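Long-range contacts in vacuolar protein sorting-associated protein 54 (PDB 3N1E), which probably acts, as a subunit of the GARP tethering complex, in retrograde transport from endosomes to the trans-Golgi network: residues Lys59-Met64 and Met79-Ile84; Pro52-Ile57 and Thr113-Phe118. All coordinates share one frame; numbering follows the deposited sequence.

Contact 1: residues Lys59-Met64 and Met79-Ile84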
loop_
_atom_site.group_PDB
_atom_site.type_symbol
_atom_site.label_atom_id
_atom_site.label_comp_id
_atom_site.label_asym_id
_atom_site.label_seq_id
_atom_site.Cartn_x
_atom_site.Cartn_y
_atom_site.Cartn_z
ATOM N N LYS A 59 -3.383 8.901 -5.331
ATOM C CA LYS A 59 -3.077 10.217 -4.789
ATOM C C LYS A 59 -2.826 10.131 -3.276
ATOM O O LYS A 59 -1.864 10.724 -2.780
ATOM C CB LYS A 59 -4.197 11.224 -5.086
ATOM C CG LYS A 59 -3.831 12.653 -4.717
ATOM C CD LYS A 59 -4.767 13.685 -5.362
ATOM C CE LYS A 59 -3.996 14.987 -5.629
ATOM N NZ LYS A 59 -4.693 16.259 -5.243
ATOM N N GLN A 60 -3.668 9.384 -2.556
ATOM C CA GLN A 60 -3.487 9.277 -1.087
ATOM C C GLN A 60 -2.250 8.495 -0.692
ATOM O O GLN A 60 -1.599 8.839 0.297
ATOM C CB GLN A 60 -4.752 8.780 -0.370
ATOM C CG GLN A 60 -5.975 9.630 -0.633
ATOM C CD GLN A 60 -5.744 11.124 -0.433
ATOM O OE1 GLN A 60 -5.199 11.540 0.572
ATOM N NE2 GLN A 60 -6.108 11.915 -1.429
ATOM N N MET A 61 -1.892 7.477 -1.477
ATOM C CA MET A 61 -0.667 6.706 -1.274
ATOM C C MET A 61 0.551 7.617 -1.439
ATOM O O MET A 61 1.512 7.555 -0.676
ATOM C CB MET A 61 -0.607 5.548 -2.284
ATOM C CG MET A 61 -1.656 4.471 -2.062
ATOM S SD MET A 61 -1.132 3.361 -0.767
ATOM C CE MET A 61 -0.544 4.582 0.392
ATOM N N THR A 62 0.493 8.470 -2.455
ATOM C CA THR A 62 1.538 9.453 -2.731
ATOM C C THR A 62 1.666 10.443 -1.578
ATOM O O THR A 62 2.760 10.747 -1.118
ATOM C CB THR A 62 1.214 10.214 -4.038
ATOM O OG1 THR A 62 1.342 9.305 -5.137
ATOM C CG2 THR A 62 2.127 11.419 -4.252
ATOM N N LYS A 63 0.521 10.951 -1.125
ATOM C CA LYS A 63 0.531 11.946 -0.057
ATOM C C LYS A 63 1.047 11.317 1.237
ATOM O O LYS A 63 1.755 11.973 2.007
ATOM C CB LYS A 63 -0.865 12.544 0.159
ATOM C CG LYS A 63 -1.308 13.509 -0.907
ATOM C CD LYS A 63 -0.636 14.871 -0.798
ATOM C CE LYS A 63 -1.273 15.854 -1.786
ATOM N NZ LYS A 63 -0.255 16.783 -2.367
ATOM N N MET A 64 0.689 10.054 1.463
ATOM C CA MET A 64 1.148 9.334 2.653
ATOM C C MET A 64 2.670 9.202 2.612
ATOM O O MET A 64 3.352 9.444 3.615
ATOM C CB MET A 64 0.535 7.946 2.734
ATOM C CG MET A 64 0.960 7.231 4.000
ATOM S SD MET A 64 0.303 5.592 4.079
ATOM C CE MET A 64 1.510 4.627 3.191
ATOM N N MET A 79 8.296 -1.634 4.614
ATOM C CA MET A 79 7.394 -2.546 5.348
ATOM C C MET A 79 5.979 -1.972 5.457
ATOM O O MET A 79 4.994 -2.721 5.342
ATOM C CB MET A 79 7.944 -2.890 6.751
ATOM C CG MET A 79 9.279 -3.606 6.802
ATOM S SD MET A 79 9.345 -5.187 5.953
ATOM C CE MET A 79 10.022 -4.717 4.360
ATOM N N LEU A 80 5.877 -0.650 5.677
ATOM C CA LEU A 80 4.587 0.014 5.765
ATOM C C LEU A 80 3.831 -0.154 4.456
ATOM O O LEU A 80 2.646 -0.512 4.464
ATOM C CB LEU A 80 4.764 1.499 6.079
ATOM C CG LEU A 80 3.543 2.389 5.974
ATOM C CD1 LEU A 80 2.465 2.001 6.983
ATOM C CD2 LEU A 80 3.944 3.871 6.131
ATOM N N PHE A 81 4.520 0.091 3.349
ATOM C CA PHE A 81 3.873 -0.019 2.049
ATOM C C PHE A 81 3.495 -1.433 1.683
ATOM O O PHE A 81 2.492 -1.622 1.006
ATOM C CB PHE A 81 4.652 0.715 0.933
ATOM C CG PHE A 81 4.276 2.159 0.837
ATOM C CD1 PHE A 81 3.262 2.585 -0.038
ATOM C CD2 PHE A 81 4.871 3.085 1.680
ATOM C CE1 PHE A 81 2.879 3.945 -0.091
ATOM C CE2 PHE A 81 4.494 4.431 1.641
ATOM C CZ PHE A 81 3.504 4.860 0.747
ATOM N N LEU A 82 4.253 -2.428 2.159
ATOM C CA LEU A 82 3.819 -3.821 1.968
ATOM C C LEU A 82 2.511 -4.120 2.701
ATOM O O LEU A 82 1.664 -4.813 2.158
ATOM C CB LEU A 82 4.916 -4.820 2.364
ATOM C CG LEU A 82 6.085 -4.772 1.392
ATOM C CD1 LEU A 82 7.236 -5.534 2.052
ATOM C CD2 LEU A 82 5.756 -5.409 0.001
ATOM N N ARG A 83 2.334 -3.564 3.902
ATOM C CA ARG A 83 1.080 -3.722 4.653
ATOM C C ARG A 83 -0.090 -2.991 4.003
ATOM O O ARG A 83 -1.217 -3.501 3.957
ATOM C CB ARG A 83 1.230 -3.260 6.123
ATOM C CG ARG A 83 2.293 -4.042 6.870
ATOM C CD ARG A 83 2.288 -3.813 8.394
ATOM N NE ARG A 83 2.825 -5.047 9.005
ATOM C CZ ARG A 83 3.122 -5.218 10.290
ATOM N NH1 ARG A 83 2.963 -4.226 11.167
ATOM N NH2 ARG A 83 3.608 -6.391 10.698
ATOM N N ILE A 84 0.164 -1.774 3.558
ATOM C CA ILE A 84 -0.840 -0.991 2.839
ATOM C C ILE A 84 -1.243 -1.772 1.580
ATOM O O ILE A 84 -2.427 -1.941 1.300
ATOM C CB ILE A 84 -0.289 0.398 2.402
ATOM C CG1 ILE A 84 0.036 1.310 3.603
ATOM C CG2 ILE A 84 -1.252 1.089 1.442
ATOM C CD1 ILE A 84 -0.949 1.343 4.683
#
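The Phe81 ring takes the CE methyl of Met64 over one face and the backbone carbonyl oxygen of Met61 at its edge, in the ring plane. The methyl lies 3.5 Å from the ring centroid and 28° off the normal, the geometry of a CH-pi contact displaced toward the rim. The approach of Met64 CE to Phe81 CZ is implausibly short and doubtful. With CG anti to the backbone N (chi1 -177°) and chi2 extended, Met64 reaches straight across the interface, and the bend at chi3 lays its methyl on the ring; the sulfur, SD, stands 5.3 Å from the Phe81 centroid in an oblique Met-aromatic contact. At Phe81 CZ, the Met61 O atom is 3.6 Å away.

Helices 52-68 and 74-98 form an antiparallel helical hairpin, their local axes 12.4 Å apart, and the Met64 side chain spans the distance. Only a short connection joins the two, within the all-helical bundle of this C-terminal domain. The Met64 methyl is also packed against Leu80, 3.9 Å from its CD2, and against Ile84, 3.7 Å from CG1. Met61 has two conformers; in one its thioether slides past Phe81 and Ile84, a detail that is less certain. Val29 and Phe36 of helix 17-40 touch Ile84, while Leu129 and Leu132 pack on Phe81.

Contact 2: residues Pro52-Ile57 and Thr113-Phe118; sequences PCFRNI and TADVAF
Asp115 lays its carboxylate flat on the ring of Phe54, the two planes only 6° apart. OD2 is 3.4 Å above the ring plane, toward the rim, and the Asp115 CB methylene sits more nearly over the middle, 3.8 Å from the Phe54 centroid in a CH-pi contact. Phe54 enters with CG anti to its own carbonyl carbon (chi1 -80°), which swings the ring against the other helix, bringing CD2 to 3.2 Å from Asp115 O. Past this, the ring reaches Val116, whose CG2 is 4.2 Å from Phe54 CE2.

An acidic group over an aromatic face is probably unfavourable by itself, but OD2 is gripped by hydrogen bonds from Ser51 OG and Tyr43 OH, which probably compensate and help hold the carboxylate in place. Ser51 OG also accepts a bond from Phe54 N, tying the start of helix 52-68 to the same acid, and the Tyr43 ring meets that of Phe54.

The other side is looser. Phe118, partly exposed, turns the edge of its ring to the backbone of Phe54, with CE2 3.9 Å from Phe54 O in the ring plane, and the same CE2 lies 4.2 Å from Arg55 CA. The guanidinium of exposed Arg55 leads away from 113-118, bonding through NH1 to Pro50 O.

Segments 52-57 and 113-118 run nearly parallel, their axes 16° and 10.0 Å apart. Within the all-helical bundle of this C-terminal domain, the contact joins the start of helix 52-68 to helix 107-124. Helix 74-98 reaches both of them, through Tyr88 on Ile57 and Leu92 on Val116, and helix 17-40 lies against Cys53 and Ile57.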
loop_
_atom_site.group_PDB
_atom_site.type_symbol
_atom_site.label_atom_id
_atom_site.label_comp_id
_atom_site.label_asym_id
_atom_site.label_seq_id
_atom_site.Cartn_x
_atom_site.Cartn_y
_atom_site.Cartn_z
ATOM N N PRO A 52 -11.553 6.865 -11.583
ATOM C CA PRO A 52 -11.533 7.800 -10.443
ATOM C C PRO A 52 -11.111 7.131 -9.121
ATOM O O PRO A 52 -10.345 7.749 -8.338
ATOM C CB PRO A 52 -12.989 8.292 -10.378
ATOM C CG PRO A 52 -13.464 8.188 -11.802
ATOM C CD PRO A 52 -12.809 6.954 -12.364
ATOM N N CYS A 53 -11.583 5.904 -8.871
ATOM C CA CYS A 53 -11.256 5.170 -7.661
ATOM C C CYS A 53 -9.734 5.042 -7.538
ATOM O O CYS A 53 -9.150 5.384 -6.502
ATOM C CB CYS A 53 -11.892 3.763 -7.695
ATOM S SG CYS A 53 -11.475 2.753 -6.328
ATOM N N PHE A 54 -9.104 4.556 -8.605
ATOM C CA PHE A 54 -7.650 4.330 -8.564
ATOM C C PHE A 54 -6.858 5.629 -8.533
ATOM O O PHE A 54 -5.783 5.687 -7.898
ATOM C CB PHE A 54 -7.189 3.438 -9.716
ATOM C CG PHE A 54 -7.424 1.969 -9.487
ATOM C CD1 PHE A 54 -8.681 1.474 -9.141
ATOM C CD2 PHE A 54 -6.385 1.069 -9.625
ATOM C CE1 PHE A 54 -8.877 0.089 -8.919
ATOM C CE2 PHE A 54 -6.586 -0.317 -9.425
ATOM C CZ PHE A 54 -7.835 -0.784 -9.086
ATOM N N ARG A 55 -7.372 6.689 -9.185
ATOM C CA ARG A 55 -6.681 7.985 -9.075
ATOM C C ARG A 55 -6.637 8.457 -7.623
ATOM O O ARG A 55 -5.615 8.950 -7.146
ATOM C CB ARG A 55 -7.335 9.068 -9.954
ATOM C CG ARG A 55 -7.212 8.789 -11.429
ATOM C CD ARG A 55 -7.565 10.032 -12.287
ATOM N NE ARG A 55 -8.899 10.594 -12.030
ATOM C CZ ARG A 55 -10.043 10.258 -12.652
ATOM N NH1 ARG A 55 -10.120 9.266 -13.543
ATOM N NH2 ARG A 55 -11.151 10.924 -12.352
ATOM N N ASN A 56 -7.760 8.276 -6.931
ATOM C CA ASN A 56 -7.852 8.712 -5.546
ATOM C C ASN A 56 -6.982 7.878 -4.632
ATOM O O ASN A 56 -6.240 8.440 -3.824
ATOM C CB ASN A 56 -9.303 8.706 -5.091
ATOM C CG ASN A 56 -10.049 9.884 -5.609
ATOM O OD1 ASN A 56 -9.584 11.025 -5.488
ATOM N ND2 ASN A 56 -11.210 9.636 -6.205
ATOM N N ILE A 57 -7.030 6.551 -4.779
ATOM C CA ILE A 57 -6.166 5.646 -4.011
ATOM C C ILE A 57 -4.700 6.066 -4.215
ATOM O O ILE A 57 -3.944 6.282 -3.259
ATOM C CB ILE A 57 -6.364 4.176 -4.453
ATOM C CG1 ILE A 57 -7.727 3.661 -3.957
ATOM C CG2 ILE A 57 -5.213 3.272 -3.925
ATOM C CD1 ILE A 57 -8.188 2.349 -4.593
ATOM N N THR A 113 -6.654 -5.106 -15.173
ATOM C CA THR A 113 -5.188 -5.230 -15.372
ATOM C C THR A 113 -4.560 -3.852 -15.619
ATOM O O THR A 113 -3.496 -3.529 -15.081
ATOM C CB THR A 113 -4.880 -6.205 -16.482
ATOM O OG1 THR A 113 -5.368 -7.494 -16.055
ATOM C CG2 THR A 113 -3.343 -6.298 -16.746
ATOM N N ALA A 114 -5.257 -3.044 -16.417
ATOM C CA ALA A 114 -4.794 -1.688 -16.747
ATOM C C ALA A 114 -4.801 -0.757 -15.505
ATOM O O ALA A 114 -3.844 -0.006 -15.245
ATOM C CB ALA A 114 -5.692 -1.100 -17.858
ATOM N N ASP A 115 -5.900 -0.797 -14.762
ATOM C CA ASP A 115 -6.023 0.044 -13.550
ATOM C C ASP A 115 -4.939 -0.385 -12.546
ATOM O O ASP A 115 -4.282 0.450 -11.928
ATOM C CB ASP A 115 -7.447 -0.099 -12.984
ATOM C CG ASP A 115 -8.197 1.236 -12.849
ATOM O OD1 ASP A 115 -7.641 2.321 -13.133
ATOM O OD2 ASP A 115 -9.388 1.163 -12.437
ATOM N N VAL A 116 -4.726 -1.686 -12.417
ATOM C CA VAL A 116 -3.691 -2.196 -11.515
ATOM C C VAL A 116 -2.303 -1.787 -11.995
ATOM O O VAL A 116 -1.451 -1.457 -11.178
ATOM C CB VAL A 116 -3.811 -3.720 -11.360
ATOM C CG1 VAL A 116 -2.569 -4.314 -10.695
ATOM C CG2 VAL A 116 -5.088 -4.015 -10.568
ATOM N N ALA A 117 -2.083 -1.768 -13.303
ATOM C CA ALA A 117 -0.793 -1.255 -13.821
ATOM C C ALA A 117 -0.543 0.205 -13.436
ATOM O O ALA A 117 0.597 0.588 -13.164
ATOM C CB ALA A 117 -0.699 -1.421 -15.322
ATOM N N PHE A 118 -1.592 1.033 -13.437
ATOM C CA PHE A 118 -1.455 2.413 -12.930
ATOM C C PHE A 118 -1.048 2.427 -11.432
ATOM O O PHE A 118 -0.114 3.117 -11.029
ATOM C CB PHE A 118 -2.739 3.203 -13.183
ATOM C CG PHE A 118 -2.706 4.592 -12.622
ATOM C CD1 PHE A 118 -2.028 5.591 -13.305
ATOM C CD2 PHE A 118 -3.331 4.889 -11.415
ATOM C CE1 PHE A 118 -1.972 6.904 -12.793
ATOM C CE2 PHE A 118 -3.300 6.215 -10.890
ATOM C CZ PHE A 118 -2.631 7.206 -11.589
#

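Overall arrangement
Both contacts draw on helix 52-68, contact 2 at its first turns and contact 1 farther along, with centres about 14 Å apart. Contact 1, about 4 Å from the chain centre, is wholly buried and apolar, joining sequence neighbours in an antiparallel hairpin with axes more widely spaced than in contact 2. Contact 2, about 13 Å out and partly exposed, brings together helices far apart in sequence and nearly parallel. Its chemistry is accordingly mixed, pairing aromatic and charged groups where contact 1 has sulfur and hydrocarbon. The pair illustrates how one helix can meet a thioether-rich core in its middle and a polar, hydrogen-bonded margin near its start.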